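Local structure of PKS_KS domain-containing protein (Photorhabdus luminescens subsp. laumondii, 6SMO) at residues B[287-292]-B[431-436]. The protein probably acts as a 3-oxoacyl-[acyl-carrier-protein] synthase, a ketosynthase-type transferase that forms a heterocomplex with a second ketosynthase-like chain and holds a polyketide chain in its pocket. Residues are numbered along the deposited sequence; the frame is centred on the assembly and turned at random.
Sequences AGYASV and IHSVIV
The ring of Y289 receives I435 at its edge, where CG2 of I435 comes to 3.6 Å from CD1 of Y289 near the ring plane; V434 O and the CB of S433 approach the same ring obliquely. The tyrosine side chain runs along the strand toward S433 because its chi1 of 165° places CG opposite the backbone N; its OH and S433 OG both hydrogen-bond to OD1 of D196. On the other face of the sheet, V292 CG2 packs on H432 CB at 3.9 Å, near the ring plane at the imidazole's edge. ND1 of H432 bonds to S426 OG and NE2 to N294 OD1, which fixes the ring's rotation. S291 OG lies 3.0 Å from both S433 OG and H432 O, and is also hydrogen-bonded to NZ of K153 of the neighbouring Ketoacyl_synth_N chain. Between these two layers of side chains the strands run antiparallel. V434 N donates almost straight to A290 O (3.1 Å, 176° at the hydrogen), and A290 N returns the bond to V434 O. At A287 and G288 a classic beta bulge interrupts the regular pairing: both face V436, whose O accepts 2.8 Å from A287 N and only weakly from G288 N. These adjacent strands of the thiolase fold's C-terminal half lie between 29-37 and 420-427; helix 193-206 packs on the Y289 and I435 face, helix 306-319 on the V292 and H432 face.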
loop_
_atom_site.group_PDB
_atom_site.type_symbol
_atom_site.label_atom_id
_atom_site.label_comp_id
_atom_site.label_asym_id
_atom_site.label_seq_id
_atom_site.Cartn_x
_atom_site.Cartn_y
_atom_site.Cartn_z
ATOM N N ALA B 287 -21.505 4.631 -2.802
ATOM C CA ALA B 287 -22.083 5.821 -2.130
ATOM C C ALA B 287 -21.012 6.581 -1.337
ATOM O O ALA B 287 -20.949 7.818 -1.483
ATOM C CB ALA B 287 -23.229 5.404 -1.242
ATOM N N GLY B 288 -20.221 5.879 -0.518
ATOM C CA GLY B 288 -19.238 6.501 0.393
ATOM C C GLY B 288 -18.021 5.627 0.642
ATOM O O GLY B 288 -18.092 4.412 0.375
ATOM N N TYR B 289 -16.948 6.240 1.151
ATOM C CA TYR B 289 -15.651 5.599 1.491
ATOM C C TYR B 289 -15.050 6.290 2.720
ATOM O O TYR B 289 -15.229 7.515 2.874
ATOM C CB TYR B 289 -14.691 5.669 0.299
ATOM C CG TYR B 289 -13.249 5.367 0.624
ATOM C CD1 TYR B 289 -12.822 4.069 0.847
ATOM C CD2 TYR B 289 -12.306 6.381 0.712
ATOM C CE1 TYR B 289 -11.500 3.781 1.148
ATOM C CE2 TYR B 289 -10.979 6.111 1.009
ATOM C CZ TYR B 289 -10.575 4.806 1.229
ATOM O OH TYR B 289 -9.271 4.529 1.523
ATOM N N ALA B 290 -14.358 5.520 3.564
ATOM C CA ALA B 290 -13.607 6.004 4.746
ATOM C C ALA B 290 -12.477 5.021 5.064
ATOM O O ALA B 290 -12.623 3.823 4.743
ATOM C CB ALA B 290 -14.539 6.175 5.921
ATOM N N SER B 291 -11.391 5.516 5.667
ATOM C CA SER B 291 -10.197 4.724 6.057
ATOM C C SER B 291 -9.550 5.337 7.304
ATOM O O SER B 291 -9.466 6.578 7.380
ATOM C CB SER B 291 -9.218 4.630 4.919
ATOM O OG SER B 291 -8.201 3.681 5.204
ATOM N N VAL B 292 -9.116 4.486 8.241
ATOM C CA VAL B 292 -8.491 4.888 9.536
ATOM C C VAL B 292 -7.277 3.992 9.802
ATOM O O VAL B 292 -7.040 3.059 9.005
ATOM C CB VAL B 292 -9.502 4.806 10.698
ATOM C CG1 VAL B 292 -10.689 5.730 10.483
ATOM C CG2 VAL B 292 -9.973 3.380 10.943
ATOM N N ILE B 431 -4.466 -0.947 9.189
ATOM C CA ILE B 431 -5.326 -0.195 8.235
ATOM C C ILE B 431 -6.729 -0.801 8.134
ATOM O O ILE B 431 -6.846 -1.978 7.813
ATOM C CB ILE B 431 -4.659 -0.095 6.853
ATOM C CG1 ILE B 431 -3.265 0.519 6.937
ATOM C CG2 ILE B 431 -5.543 0.677 5.891
ATOM C CD1 ILE B 431 -2.622 0.744 5.602
ATOM N N HIS B 432 -7.742 -0.006 8.471
ATOM C CA HIS B 432 -9.163 -0.380 8.242
ATOM C C HIS B 432 -9.723 0.478 7.103
ATOM O O HIS B 432 -9.435 1.690 7.087
ATOM C CB HIS B 432 -9.991 -0.214 9.523
ATOM C CG HIS B 432 -9.600 -1.146 10.619
ATOM N ND1 HIS B 432 -9.819 -2.508 10.542
ATOM C CD2 HIS B 432 -9.015 -0.923 11.816
ATOM C CE1 HIS B 432 -9.382 -3.084 11.642
ATOM N NE2 HIS B 432 -8.884 -2.134 12.438
ATOM N N SER B 433 -10.487 -0.132 6.192
ATOM C CA SER B 433 -11.119 0.535 5.025
ATOM C C SER B 433 -12.537 -0.008 4.823
ATOM O O SER B 433 -12.707 -1.243 4.844
ATOM C CB SER B 433 -10.279 0.368 3.786
ATOM O OG SER B 433 -9.077 1.120 3.889
ATOM N N VAL B 434 -13.507 0.894 4.646
ATOM C CA VAL B 434 -14.954 0.578 4.456
ATOM C C VAL B 434 -15.473 1.379 3.256
ATOM O O VAL B 434 -15.142 2.578 3.161
ATOM C CB VAL B 434 -15.765 0.887 5.731
ATOM C CG1 VAL B 434 -17.248 0.592 5.555
ATOM C CG2 VAL B 434 -15.219 0.143 6.941
ATOM N N ILE B 435 -16.242 0.732 2.375
ATOM C CA ILE B 435 -17.042 1.395 1.300
ATOM C C ILE B 435 -18.516 1.037 1.514
ATOM O O ILE B 435 -18.797 -0.110 1.911
ATOM C CB ILE B 435 -16.554 1.013 -0.114
ATOM C CG1 ILE B 435 -16.484 -0.501 -0.323
ATOM C CG2 ILE B 435 -15.224 1.681 -0.423
ATOM C CD1 ILE B 435 -16.500 -0.922 -1.773
ATOM N N VAL B 436 -19.412 1.997 1.277
ATOM C CA VAL B 436 -20.891 1.822 1.372
ATOM C C VAL B 436 -21.445 1.721 -0.052
ATOM O O VAL B 436 -21.360 2.723 -0.786
ATOM C CB VAL B 436 -21.549 2.974 2.155
ATOM C CG1 VAL B 436 -23.059 2.806 2.249
ATOM C CG2 VAL B 436 -20.944 3.130 3.542
#